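Local atomic coordinates of terminal oxygenase component of carbazole (Janthinobacterium sp., PDB entry 7BUG), a protein that catalyses, as the terminal oxygenase of carbazole 1,9a-dioxygenase, the angular dioxygenation of carbazole, using a Rieske [2Fe-2S] cluster and a non-haem iron. Residues R26-P31 with H372-Q377; K122-Q127 with I135-G140. All blocks are in the same frame, centred on the assembly; numbering follows the deposited sequence. Where two conformers were deposited one is given.

Interaction 1 of 2, residues R26-P31 with H372-Q377; sequences RNHWYP and HNQGIQ
Arg26 reaches Gln377 through its guanidinium, NH1 donating to OE1 at 2.8 Å on a lone pair in the carbonyl plane. The two flat groups lie within 5° of coplanar, and the arginine gets there by an extended chain, CG anti to the backbone N (chi1 -168°). Beside it the backbone N of Arg26 makes a weak bond to Gly375 O. Asn27 ND2 donates to Gln374 O at 3.0 Å, the acceptor lying near its amide plane. His28 works the other way: NE2 accepts the backbone N-H of Gln374, also at 3.0 Å, while Gln374 CB and CG pack against the NE2-CE1 end of the ring. Such polar side chains suit an irregular segment, whose N-H and C=O groups form no repeating ladder. Its path is set by an Asx turn, Asn373 OD1 accepting from Gly375 N, and by Gly375 itself, at whose backbone angles a CB would collide with Gln374 O and crowd Asn27 ND2. Arg26 has further mates in Glu51 and Asp139, and Gln377 NE2 donates to Leu49 O. The contact thus ties strand 28-32, an outer strand beside 132-137, and the residues leading into it to the link between helices 360-372 and 379-382.

Interaction 2 of 2, residues K122-Q127 with I135-G140; sequences KTYPVQ and IYLGDG. With MXE (2-methoxyethanol), chain N; CO3 (carbonate ion), chain M.
Tyr124 and Leu137 meet across the antiparallel beta hairpin of strands 123-129 and 132-137, part of the sheet of the Rieske domain. Leu137 CD2 sits over one face of the tyrosine ring in a CH-pi contact, 3.9 Å from its centroid and 14° off the normal. The ring, set beside its own backbone N by a chi1 of -68°, turns an edge to Gly138 O, which lies near the ring plane 3.3 Å from CD1. A tyrosine suits this place because its face takes a methyl while its hydroxyl reaches Glu51 and Arg26. A leucine at Tyr124 would probably leave Leu137 without its aromatic face and Glu51 and Arg26 without their hydroxyl partner. At the root of the side chain, Tyr124 CB touches Ile135 CG2. Val126 and Ile135, a non-hydrogen-bonded pair, lie side by side and point the same way, their branched chains suited to strand geometry. Pro125 and Tyr136 likewise run alongside each other, CB to CB; proline has no N-H to give, but its O accepts from Tyr136 N at 2.9 Å. Gly138 leaves room for the Tyr136 ring, since a CB there would clash with CE2. Val126 N donates to a carbonate ion, probably from the crystallisation liquor, which Lys61 also holds. At the solvent-facing end Lys122 crosses Asp139 at about a right angle in a salt bridge, with a water accepting from the ammonium. Lys122 NZ meets Asp139 OD1 at 2.7 Å, on the lone pair directed away from OD2.

How the interactions relate
Both contacts are partly buried and reach one antiparallel sheet, in which strand 28-32 neighbours 132-137: interaction 2 lies within it, whereas interaction 1 attaches a loop to its strand 28-32. Their centres lie about 11 Å apart. Interaction 2 is local, closing a hairpin whose segments are eight residues apart; interaction 1 joins segments 341 residues apart and encloses it along the chain. Their chemistry differs accordingly. Apolar packing in the body of the sheet dominates 122-127 with 135-140, with charge at its exposed end, whereas in 26-31 with 372-377 polar side chains grasp the backbone and one side chain of an irregular loop. They meet directly: Asn27 N probably bonds to Leu137 O, and Asp139 is shared by Lys122 and Arg26.

Interaction 1 of 2, residues R26-P31 with H372-Q377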
loop_
_atom_site.group_PDB
_atom_site.type_symbol
_atom_site.label_atom_id
_atom_site.label_comp_id
_atom_site.label_asym_id
_atom_site.label_seq_id
_atom_site.Cartn_x
_atom_site.Cartn_y
_atom_site.Cartn_z
ATOM N N ARG A 26 -19.398 10.396 16.353
ATOM C CA ARG A 26 -18.880 11.491 17.168
ATOM C C ARG A 26 -19.887 11.803 18.285
ATOM O O ARG A 26 -21.051 11.440 18.147
ATOM C CB ARG A 26 -18.538 12.697 16.297
ATOM C CG ARG A 26 -17.727 13.773 17.001
ATOM C CD ARG A 26 -17.389 14.889 16.014
ATOM N NE ARG A 26 -16.534 15.841 16.675
ATOM C CZ ARG A 26 -15.226 15.646 16.885
ATOM N NH1 ARG A 26 -14.588 14.644 16.284
ATOM N NH2 ARG A 26 -14.549 16.551 17.565
ATOM N N ASN A 27 -19.417 12.443 19.349
ATOM C CA ASN A 27 -20.238 12.928 20.476
ATOM C C ASN A 27 -20.755 11.749 21.309
ATOM O O ASN A 27 -21.884 11.794 21.810
ATOM C CB ASN A 27 -21.341 13.855 19.939
ATOM C CG ASN A 27 -20.753 14.997 19.156
ATOM O OD1 ASN A 27 -19.871 15.677 19.664
ATOM N ND2 ASN A 27 -21.167 15.209 17.915
ATOM N N HIS A 28 -19.922 10.708 21.526
ATOM C CA HIS A 28 -20.156 9.645 22.503
ATOM C C HIS A 28 -18.866 9.400 23.286
ATOM O O HIS A 28 -17.791 9.776 22.821
ATOM C CB HIS A 28 -20.607 8.325 21.851
ATOM C CG HIS A 28 -21.890 8.360 21.105
ATOM N ND1 HIS A 28 -23.056 7.944 21.674
ATOM C CD2 HIS A 28 -22.178 8.740 19.852
ATOM C CE1 HIS A 28 -24.020 8.097 20.754
ATOM N NE2 HIS A 28 -23.527 8.552 19.631
ATOM N N TRP A 29 -19.034 8.793 24.431
ATOM C CA TRP A 29 -17.977 8.245 25.278
ATOM C C TRP A 29 -17.510 6.914 24.697
ATOM O O TRP A 29 -18.363 6.102 24.359
ATOM C CB TRP A 29 -18.478 8.040 26.694
ATOM C CG TRP A 29 -18.789 9.282 27.459
ATOM C CD1 TRP A 29 -20.023 9.818 27.680
ATOM C CD2 TRP A 29 -17.850 10.091 28.182
ATOM N NE1 TRP A 29 -19.916 10.929 28.465
ATOM C CE2 TRP A 29 -18.617 11.091 28.829
ATOM C CE3 TRP A 29 -16.469 10.073 28.374
ATOM C CZ2 TRP A 29 -18.025 12.082 29.599
ATOM C CZ3 TRP A 29 -15.895 11.009 29.184
ATOM C CH2 TRP A 29 -16.662 12.004 29.784
ATOM N N TYR A 30 -16.191 6.724 24.716
ATOM C CA TYR A 30 -15.570 5.437 24.340
ATOM C C TYR A 30 -14.479 5.041 25.329
ATOM O O TYR A 30 -13.638 5.863 25.660
ATOM C CB TYR A 30 -14.894 5.556 22.968
ATOM C CG TYR A 30 -15.874 5.756 21.850
ATOM C CD1 TYR A 30 -16.513 4.686 21.265
ATOM C CD2 TYR A 30 -16.190 7.010 21.401
ATOM C CE1 TYR A 30 -17.400 4.861 20.209
ATOM C CE2 TYR A 30 -17.109 7.217 20.392
ATOM C CZ TYR A 30 -17.707 6.135 19.773
ATOM O OH TYR A 30 -18.598 6.390 18.775
ATOM N N PRO A 31 -14.406 3.765 25.692
ATOM C CA PRO A 31 -13.282 3.262 26.474
ATOM C C PRO A 31 -12.060 3.023 25.604
ATOM O O PRO A 31 -12.221 2.590 24.473
ATOM C CB PRO A 31 -13.809 1.984 27.098
ATOM C CG PRO A 31 -14.713 1.446 26.061
ATOM C CD PRO A 31 -15.369 2.674 25.429
ATOM N N HIS A 372 -30.264 7.255 16.169
ATOM C CA HIS A 372 -29.993 7.737 17.544
ATOM C C HIS A 372 -28.529 8.076 17.792
ATOM O O HIS A 372 -28.240 8.508 18.893
ATOM C CB HIS A 372 -30.489 6.744 18.568
ATOM C CG HIS A 372 -31.966 6.641 18.605
ATOM N ND1 HIS A 372 -32.758 7.678 19.058
ATOM C CD2 HIS A 372 -32.790 5.625 18.233
ATOM C CE1 HIS A 372 -34.035 7.285 18.996
ATOM N NE2 HIS A 372 -34.078 6.033 18.467
ATOM N N ASN A 373 -27.653 7.933 16.801
ATOM C CA ASN A 373 -26.233 8.360 16.943
ATOM C C ASN A 373 -26.165 9.878 17.162
ATOM O O ASN A 373 -27.063 10.617 16.691
ATOM C CB ASN A 373 -25.405 7.941 15.747
ATOM C CG ASN A 373 -25.664 8.798 14.527
ATOM O OD1 ASN A 373 -25.076 9.873 14.372
ATOM N ND2 ASN A 373 -26.479 8.283 13.613
ATOM N N GLN A 374 -25.133 10.339 17.843
ATOM C CA GLN A 374 -24.963 11.786 18.137
ATOM C C GLN A 374 -24.060 12.477 17.121
ATOM O O GLN A 374 -23.660 13.634 17.358
ATOM C CB GLN A 374 -24.475 11.966 19.573
ATOM C CG GLN A 374 -25.430 11.392 20.612
ATOM C CD GLN A 374 -26.670 12.241 20.800
ATOM O OE1 GLN A 374 -26.688 13.383 20.421
ATOM N NE2 GLN A 374 -27.724 11.687 21.370
ATOM N N GLY A 375 -23.774 11.857 15.986
ATOM C CA GLY A 375 -23.023 12.501 14.918
ATOM C C GLY A 375 -22.177 11.508 14.144
ATOM O O GLY A 375 -21.685 10.540 14.750
ATOM N N ILE A 376 -21.975 11.767 12.865
ATOM C CA ILE A 376 -21.112 10.912 11.997
ATOM C C ILE A 376 -19.729 11.546 11.909
ATOM O O ILE A 376 -19.559 12.651 11.348
ATOM C CB ILE A 376 -21.759 10.656 10.628
ATOM C CG1 ILE A 376 -23.010 9.801 10.829
ATOM C CG2 ILE A 376 -20.773 10.032 9.656
ATOM C CD1 ILE A 376 -23.909 9.721 9.645
ATOM N N GLN A 377 -18.734 10.823 12.413
ATOM C CA GLN A 377 -17.341 11.301 12.312
ATOM C C GLN A 377 -16.911 11.263 10.858
ATOM O O GLN A 377 -17.170 10.241 10.144
ATOM C CB GLN A 377 -16.439 10.418 13.177
ATOM C CG GLN A 377 -14.973 10.775 13.055
ATOM C CD GLN A 377 -14.571 11.909 13.973
ATOM O OE1 GLN A 377 -15.431 12.675 14.439
ATOM N NE2 GLN A 377 -13.287 12.028 14.290
#

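Interaction 2 of 2, residues K122-Q127 with I135-G140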
loop_
_atom_site.group_PDB
_atom_site.type_symbol
_atom_site.label_atom_id
_atom_site.label_comp_id
_atom_site.label_asym_id
_atom_site.label_seq_id
_atom_site.Cartn_x
_atom_site.Cartn_y
_atom_site.Cartn_z
ATOM N N LYS A 122 -7.221 21.345 20.760
ATOM C CA LYS A 122 -8.445 20.608 21.111
ATOM C C LYS A 122 -8.206 19.705 22.307
ATOM O O LYS A 122 -7.120 19.044 22.392
ATOM C CB LYS A 122 -8.901 19.814 19.883
ATOM C CG LYS A 122 -10.167 19.034 20.120
ATOM C CD LYS A 122 -11.378 19.919 20.224
ATOM C CE LYS A 122 -12.676 19.207 19.913
ATOM N NZ LYS A 122 -13.845 20.046 20.249
ATOM N N THR A 123 -9.136 19.726 23.255
ATOM C CA THR A 123 -9.143 18.803 24.389
ATOM C C THR A 123 -10.434 18.017 24.271
ATOM O O THR A 123 -11.415 18.463 23.586
ATOM C CB THR A 123 -9.048 19.523 25.743
ATOM O OG1 THR A 123 -10.227 20.327 25.844
ATOM C CG2 THR A 123 -7.780 20.332 25.863
ATOM N N TYR A 124 -10.429 16.866 24.897
ATOM C CA TYR A 124 -11.599 15.998 25.047
ATOM C C TYR A 124 -11.778 15.681 26.512
ATOM O O TYR A 124 -10.800 15.385 27.217
ATOM C CB TYR A 124 -11.508 14.742 24.173
ATOM C CG TYR A 124 -11.611 15.076 22.715
ATOM C CD1 TYR A 124 -12.793 15.519 22.150
ATOM C CD2 TYR A 124 -10.531 14.895 21.872
ATOM C CE1 TYR A 124 -12.891 15.798 20.789
ATOM C CE2 TYR A 124 -10.592 15.192 20.521
ATOM C CZ TYR A 124 -11.784 15.637 19.974
ATOM O OH TYR A 124 -11.851 15.867 18.649
ATOM N N PRO A 125 -13.039 15.615 26.970
ATOM C CA PRO A 125 -13.320 15.135 28.313
ATOM C C PRO A 125 -12.853 13.691 28.526
ATOM O O PRO A 125 -12.946 12.873 27.604
ATOM C CB PRO A 125 -14.845 15.229 28.458
ATOM C CG PRO A 125 -15.273 16.220 27.397
ATOM C CD PRO A 125 -14.259 16.065 26.280
ATOM N N VAL A 126 -12.364 13.382 29.712
ATOM C CA VAL A 126 -11.902 12.023 30.104
ATOM C C VAL A 126 -12.423 11.709 31.478
ATOM O O VAL A 126 -12.308 12.586 32.355
ATOM C CB VAL A 126 -10.389 11.849 30.253
ATOM C CG1 VAL A 126 -9.994 10.418 29.980
ATOM C CG2 VAL A 126 -9.562 12.866 29.528
ATOM N N GLN A 127 -12.931 10.492 31.659
ATOM C CA GLN A 127 -13.506 10.040 32.956
ATOM C C GLN A 127 -12.964 8.631 33.176
ATOM O O GLN A 127 -12.899 7.858 32.189
ATOM C CB GLN A 127 -15.035 10.034 32.841
ATOM C CG GLN A 127 -15.801 9.755 34.120
ATOM C CD GLN A 127 -17.264 9.948 33.867
ATOM O OE1 GLN A 127 -17.672 10.485 32.822
ATOM N NE2 GLN A 127 -18.057 9.517 34.829
ATOM N N ILE A 135 -13.068 8.337 26.956
ATOM C CA ILE A 135 -12.897 9.669 26.334
ATOM C C ILE A 135 -14.201 10.029 25.639
ATOM O O ILE A 135 -14.745 9.169 24.949
ATOM C CB ILE A 135 -11.709 9.646 25.350
ATOM C CG1 ILE A 135 -10.421 9.333 26.106
ATOM C CG2 ILE A 135 -11.610 10.937 24.552
ATOM C CD1 ILE A 135 -9.231 9.163 25.230
ATOM N N TYR A 136 -14.665 11.246 25.847
ATOM C CA TYR A 136 -15.823 11.780 25.109
ATOM C C TYR A 136 -15.297 12.376 23.827
ATOM O O TYR A 136 -14.718 13.456 23.872
ATOM C CB TYR A 136 -16.557 12.812 25.946
ATOM C CG TYR A 136 -17.775 13.313 25.218
ATOM C CD1 TYR A 136 -18.879 12.504 25.060
ATOM C CD2 TYR A 136 -17.804 14.587 24.661
ATOM C CE1 TYR A 136 -20.008 12.962 24.408
ATOM C CE2 TYR A 136 -18.946 15.055 24.034
ATOM C CZ TYR A 136 -20.048 14.241 23.920
ATOM O OH TYR A 136 -21.156 14.743 23.286
ATOM N N LEU A 137 -15.344 11.617 22.730
ATOM C CA LEU A 137 -14.830 12.112 21.432
ATOM C C LEU A 137 -15.950 12.939 20.795
ATOM O O LEU A 137 -16.693 12.436 19.996
ATOM C CB LEU A 137 -14.353 10.963 20.560
ATOM C CG LEU A 137 -13.332 11.276 19.473
ATOM C CD1 LEU A 137 -13.817 12.301 18.458
ATOM C CD2 LEU A 137 -12.011 11.726 20.058
ATOM N N GLY A 138 -16.034 14.170 21.244
ATOM C CA GLY A 138 -17.105 15.074 20.823
ATOM C C GLY A 138 -16.845 16.464 21.306
ATOM O O GLY A 138 -15.908 16.720 22.056
ATOM N N ASP A 139 -17.788 17.316 20.971
ATOM C CA ASP A 139 -17.678 18.777 21.109
ATOM C C ASP A 139 -18.728 19.223 22.120
ATOM O O ASP A 139 -19.750 18.541 22.247
ATOM C CB ASP A 139 -17.967 19.432 19.767
ATOM C CG ASP A 139 -17.094 18.828 18.690
ATOM O OD1 ASP A 139 -15.828 18.812 18.918
ATOM O OD2 ASP A 139 -17.694 18.282 17.714
ATOM N N GLY A 140 -18.421 20.223 22.908
ATOM C CA GLY A 140 -19.401 20.751 23.871
ATOM C C GLY A 140 -19.479 19.919 25.134
ATOM O O GLY A 140 -18.610 19.048 25.381
HETATM O O1 MXE N . -23.167 8.535 34.450
HETATM C C1 MXE N . -22.503 9.321 35.422
HETATM C C2 MXE N . -22.192 10.736 34.965
HETATM O O2 MXE N . -20.816 10.777 34.597
HETATM C C3 MXE N . -20.336 11.348 33.433
HETATM C C CO3 M . -13.061 16.845 32.103
HETATM O O1 CO3 M . -12.458 15.818 31.624
HETATM O O2 CO3 M . -13.698 17.709 31.296
HETATM O O3 CO3 M . -12.908 17.130 33.386
HETATM O O HOH W 1 -14.009 18.781 23.013
#